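Local coordinates for protein ectonucleoside triphosphate diphosphohydrolase 4 (Homo sapiens, PDB 6WG5) that belongs to the GDA1/CD39 family of nucleoside phosphatases, whose fold is related to that of the actin-like ATPases, at residues F56-P61 and I73-D78; V40-V45 and H116-K121. All coordinates share one frame; numbering follows the deposited sequence.

Contact 1: F56-P61 and I73-D78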
# COMPACT_ATOMS: atom_id res chain seq x y z
N PHE A 56 5.84 -10.92 -12.00
CA PHE A 56 7.13 -10.79 -11.34
C PHE A 56 7.70 -12.18 -11.13
O PHE A 56 7.00 -13.08 -10.65
CB PHE A 56 7.00 -10.08 -9.98
CG PHE A 56 6.36 -8.72 -10.06
CD1 PHE A 56 7.13 -7.57 -10.06
CD2 PHE A 56 4.98 -8.60 -10.13
CE1 PHE A 56 6.54 -6.33 -10.13
CE2 PHE A 56 4.38 -7.35 -10.20
CZ PHE A 56 5.16 -6.22 -10.19
N VAL A 57 8.97 -12.36 -11.47
CA VAL A 57 9.69 -13.59 -11.20
C VAL A 57 10.61 -13.35 -10.01
O VAL A 57 11.44 -12.44 -10.03
CB VAL A 57 10.49 -14.07 -12.43
CG1 VAL A 57 11.24 -15.36 -12.11
CG2 VAL A 57 9.57 -14.26 -13.62
N TYR A 58 10.45 -14.16 -8.97
CA TYR A 58 11.29 -14.11 -7.79
C TYR A 58 12.12 -15.38 -7.70
O TYR A 58 11.67 -16.46 -8.09
CB TYR A 58 10.45 -13.96 -6.52
CG TYR A 58 9.64 -12.68 -6.48
CD1 TYR A 58 10.18 -11.51 -5.98
CD2 TYR A 58 8.33 -12.66 -6.93
CE1 TYR A 58 9.45 -10.34 -5.94
CE2 TYR A 58 7.59 -11.49 -6.90
CZ TYR A 58 8.15 -10.34 -6.40
OH TYR A 58 7.41 -9.18 -6.35
N CYS A 59 13.34 -15.24 -7.20
CA CYS A 59 14.22 -16.37 -6.98
C CYS A 59 14.83 -16.27 -5.59
O CYS A 59 14.79 -15.23 -4.94
CB CYS A 59 15.33 -16.44 -8.04
SG CYS A 59 16.36 -14.96 -8.16
N TRP A 60 15.39 -17.39 -5.13
CA TRP A 60 16.03 -17.45 -3.82
C TRP A 60 16.99 -18.63 -3.81
O TRP A 60 16.77 -19.61 -4.52
CB TRP A 60 14.99 -17.59 -2.70
CG TRP A 60 14.04 -18.74 -2.88
CD1 TRP A 60 14.20 -20.02 -2.45
CD2 TRP A 60 12.76 -18.69 -3.54
NE1 TRP A 60 13.11 -20.78 -2.80
CE2 TRP A 60 12.21 -19.99 -3.47
CE3 TRP A 60 12.03 -17.68 -4.18
CZ2 TRP A 60 10.97 -20.30 -4.01
CZ3 TRP A 60 10.80 -18.00 -4.72
CH2 TRP A 60 10.28 -19.29 -4.63
N PRO A 61 18.05 -18.56 -3.01
CA PRO A 61 18.96 -19.71 -2.87
C PRO A 61 18.40 -20.71 -1.87
O PRO A 61 17.35 -20.49 -1.26
CB PRO A 61 20.25 -19.06 -2.37
CG PRO A 61 19.78 -17.90 -1.56
CD PRO A 61 18.51 -17.41 -2.22
N ILE A 73 14.33 -14.24 -0.57
CA ILE A 73 13.64 -14.00 -1.83
C ILE A 73 14.06 -12.65 -2.41
O ILE A 73 14.16 -11.65 -1.69
CB ILE A 73 12.11 -14.07 -1.64
CG1 ILE A 73 11.72 -15.48 -1.20
CG2 ILE A 73 11.38 -13.68 -2.92
CD1 ILE A 73 10.23 -15.71 -1.05
N ARG A 74 14.31 -12.64 -3.71
CA ARG A 74 14.69 -11.43 -4.44
C ARG A 74 14.07 -11.47 -5.82
O ARG A 74 13.73 -12.54 -6.34
CB ARG A 74 16.22 -11.30 -4.58
CG ARG A 74 17.00 -11.49 -3.29
CD ARG A 74 18.47 -11.72 -3.58
NE ARG A 74 19.26 -11.79 -2.36
CZ ARG A 74 19.72 -10.73 -1.70
NH1 ARG A 74 19.46 -9.50 -2.14
NH2 ARG A 74 20.43 -10.89 -0.59
N GLN A 75 13.91 -10.30 -6.42
CA GLN A 75 13.49 -10.24 -7.81
C GLN A 75 14.57 -10.85 -8.70
O GLN A 75 15.76 -10.58 -8.54
CB GLN A 75 13.23 -8.79 -8.24
CG GLN A 75 11.91 -8.23 -7.77
CD GLN A 75 11.52 -6.97 -8.53
OE1 GLN A 75 10.92 -7.05 -9.61
NE2 GLN A 75 11.87 -5.81 -7.99
N MET A 76 14.14 -11.68 -9.65
CA MET A 76 15.08 -12.23 -10.61
C MET A 76 15.70 -11.12 -11.45
O MET A 76 15.06 -10.09 -11.72
CB MET A 76 14.39 -13.25 -11.52
CG MET A 76 15.34 -14.03 -12.40
SD MET A 76 14.51 -15.17 -13.51
CE MET A 76 15.92 -15.96 -14.28
N ARG A 77 16.95 -11.32 -11.86
CA ARG A 77 17.71 -10.33 -12.61
C ARG A 77 18.12 -10.94 -13.94
O ARG A 77 18.78 -11.99 -13.97
CB ARG A 77 18.94 -9.88 -11.82
CG ARG A 77 18.60 -9.02 -10.61
CD ARG A 77 18.23 -7.61 -11.03
NE ARG A 77 17.66 -6.84 -9.93
CZ ARG A 77 17.42 -5.53 -9.98
NH1 ARG A 77 17.71 -4.84 -11.08
NH2 ARG A 77 16.91 -4.91 -8.93
N ASP A 78 17.74 -10.28 -15.04
CA ASP A 78 18.06 -10.79 -16.37
C ASP A 78 19.53 -10.51 -16.70
O ASP A 78 20.30 -10.00 -15.88
CB ASP A 78 17.13 -10.17 -17.41
CG ASP A 78 17.29 -8.66 -17.54
OD1 ASP A 78 18.24 -8.10 -16.95
OD2 ASP A 78 16.46 -8.04 -18.24
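An antiparallel ladder joins strand 53-61 to the short strand 74-75, in a mixed sheet consistent with the N-terminal, actin-like lobe of GDA1/CD39 proteins; C59 and R74 form its hydrogen-bonded pair, Y58 and Q75 its non-hydrogen-bonded one. C59 N donates to R74 O at 2.9 Å, and R74 N returns a bond to C59 O. One step on, M76 N reaches V57 O at 2.8 Å; that bond is straight at hydrogen (172°). On one face, I73 runs alongside W60, I73 CG1 lying 3.7 Å from W60 CE3, while the CG2 branch of I73, anti to the backbone N, touches Y58 CB at 3.7 Å. Q75 CG approaches Y58 CE1 obliquely (3.7 Å), and Q75 OE1 lies in the plane of the F56 ring, at the CD1 edge. V57 and M76 point the same way on the other face, V57 CG1 lying 3.6 Å from M76 SD. Helix 479-487 covers the aromatic face: L481 touches Y58 and I73, and T480 OG1 hydrogen-bonds Y58 OH. Three backbone bonds thus fix the register, and apolar groups pack on both faces, while R74, beside C59, is exposed.

Contact 2: V40-V45 and H116-K121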
# COMPACT_ATOMS: atom_id res chain seq x y z
N VAL A 40 19.31 -22.51 -7.08
CA VAL A 40 18.38 -21.39 -7.09
C VAL A 40 17.00 -21.91 -7.45
O VAL A 40 16.84 -22.73 -8.36
CB VAL A 40 18.83 -20.29 -8.08
CG1 VAL A 40 17.80 -19.17 -8.14
CG2 VAL A 40 20.19 -19.74 -7.68
N ASN A 41 15.99 -21.43 -6.72
CA ASN A 41 14.60 -21.77 -6.99
C ASN A 41 13.84 -20.51 -7.36
O ASN A 41 14.27 -19.39 -7.05
CB ASN A 41 13.96 -22.45 -5.78
CG ASN A 41 14.77 -23.64 -5.28
OD1 ASN A 41 15.35 -23.59 -4.20
ND2 ASN A 41 14.81 -24.70 -6.08
N TYR A 42 12.70 -20.68 -8.02
CA TYR A 42 11.98 -19.58 -8.63
C TYR A 42 10.51 -19.61 -8.24
O TYR A 42 9.96 -20.65 -7.88
CB TYR A 42 12.12 -19.61 -10.16
CG TYR A 42 13.56 -19.64 -10.63
CD1 TYR A 42 14.28 -20.83 -10.65
CD2 TYR A 42 14.20 -18.48 -11.05
CE1 TYR A 42 15.59 -20.87 -11.08
CE2 TYR A 42 15.52 -18.51 -11.47
CZ TYR A 42 16.21 -19.70 -11.49
OH TYR A 42 17.52 -19.74 -11.91
N GLY A 43 9.89 -18.44 -8.30
CA GLY A 43 8.47 -18.31 -8.07
C GLY A 43 7.93 -17.15 -8.88
O GLY A 43 8.64 -16.18 -9.15
N ILE A 44 6.67 -17.27 -9.29
CA ILE A 44 6.06 -16.32 -10.22
C ILE A 44 4.75 -15.82 -9.62
O ILE A 44 3.93 -16.62 -9.16
CB ILE A 44 5.82 -16.95 -11.60
CG1 ILE A 44 7.13 -17.46 -12.20
CG2 ILE A 44 5.19 -15.94 -12.55
CD1 ILE A 44 6.96 -18.61 -13.16
N VAL A 45 4.56 -14.50 -9.65
CA VAL A 45 3.34 -13.87 -9.16
C VAL A 45 2.82 -12.94 -10.24
O VAL A 45 3.59 -12.17 -10.83
CB VAL A 45 3.59 -13.08 -7.85
CG1 VAL A 45 2.28 -12.52 -7.31
CG2 VAL A 45 4.27 -13.96 -6.82
N HIS A 116 12.57 -16.89 -18.97
CA HIS A 116 13.64 -16.60 -18.02
C HIS A 116 13.87 -17.76 -17.05
O HIS A 116 15.03 -18.06 -16.71
CB HIS A 116 13.31 -15.32 -17.26
CG HIS A 116 13.38 -14.08 -18.10
ND1 HIS A 116 12.32 -13.65 -18.87
CD2 HIS A 116 14.38 -13.20 -18.31
CE1 HIS A 116 12.66 -12.54 -19.51
NE2 HIS A 116 13.91 -12.25 -19.19
N VAL A 117 12.82 -18.41 -16.59
CA VAL A 117 12.97 -19.53 -15.66
C VAL A 117 13.48 -20.74 -16.43
O VAL A 117 12.87 -21.10 -17.46
CB VAL A 117 11.66 -19.83 -14.95
CG1 VAL A 117 11.85 -20.92 -13.91
CG2 VAL A 117 11.10 -18.57 -14.30
N PRO A 118 14.56 -21.39 -16.00
CA PRO A 118 15.06 -22.55 -16.75
C PRO A 118 13.99 -23.63 -16.91
O PRO A 118 13.23 -23.91 -15.98
CB PRO A 118 16.23 -23.05 -15.89
CG PRO A 118 16.66 -21.86 -15.12
CD PRO A 118 15.43 -21.06 -14.86
N ARG A 119 13.96 -24.23 -18.10
CA ARG A 119 12.97 -25.26 -18.39
C ARG A 119 12.96 -26.35 -17.31
O ARG A 119 11.90 -26.88 -16.97
CB ARG A 119 13.25 -25.88 -19.76
CG ARG A 119 12.41 -25.30 -20.89
CD ARG A 119 10.94 -25.69 -20.74
NE ARG A 119 10.77 -27.13 -20.62
CZ ARG A 119 9.70 -27.73 -20.10
NH1 ARG A 119 8.69 -27.01 -19.64
NH2 ARG A 119 9.65 -29.05 -20.04
N ALA A 120 14.13 -26.68 -16.77
CA ALA A 120 14.22 -27.76 -15.79
C ALA A 120 13.53 -27.42 -14.48
O ALA A 120 13.13 -28.34 -13.76
CB ALA A 120 15.69 -28.10 -15.52
N LYS A 121 13.37 -26.14 -14.16
CA LYS A 121 12.79 -25.71 -12.89
C LYS A 121 11.31 -25.38 -12.99
O LYS A 121 10.68 -25.12 -11.95
CB LYS A 121 13.55 -24.50 -12.35
CG LYS A 121 14.92 -24.84 -11.77
CD LYS A 121 14.82 -25.24 -10.31
CE LYS A 121 16.08 -25.92 -9.82
NZ LYS A 121 17.30 -25.08 -10.02
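K121 NZ donates to V40 O at 2.9 Å, in the carbonyl plane and with a C=O...N angle of 159°; the same ammonium group also hydrogen-bonds P38 O, so two backbone carbonyls grip it. Bends at chi2 (-87°) and chi4 bring the amine back to the strand, and on the way K121 CE passes N41 ND2 at 4.1 Å. The Y42 ring carries the apolar part of the contact. P118 CD sits over one face, 4.1 Å from the Y42 ring centroid and 27° off the normal, a CH-pi contact at the phenol end, where P118 CD lies 3.7 Å from Y42 CZ. V117 CG1 comes obliquely to the other end of the ring, 3.9 Å from Y42 CG, the V117 and Y42 side chains running antiparallel to one another. K121 CG meets Y42 CE1 at 4.1 Å, the two side chains crossing at about a right angle. Further along the strand, I44 CD1 reaches V117 CG2 at 4.3 Å. The aliphatic part of K121 thus packs by the ring while its charged end serves main-chain oxygens. Helix 107-116 ends just before V117, where the backbone turns extended, so the contact lays the loop leading to strand 127-131 against strand 40-48. T125 of that loop touches Y42, I44 and V117, and strand 53-61 flanks strand 40-48, with C59 against V40 and Y42.

How the contacts relate
The centres of contacts 1 and 2 lie 9 Å apart, on the same side of the chain's centre, and both reach the same mixed sheet. Strands 40-48 and 53-61 follow each other in sequence and pair antiparallel: Y58 O to G43 N at 2.7 Å and F56 N to V45 O at 2.8 Å are probable hydrogen bonds. Along the chain the order is 40-45, 56-61, 73-78, 116-121, so both segments of contact 1 fall between those of contact 2. M76 of 73-78 packs against H116 of 116-121, so the contacts touch through these segments too. The two contacts therefore tie the short strand 74-75 and a helix-exit loop to one hairpin within the GDA1/CD39 family region.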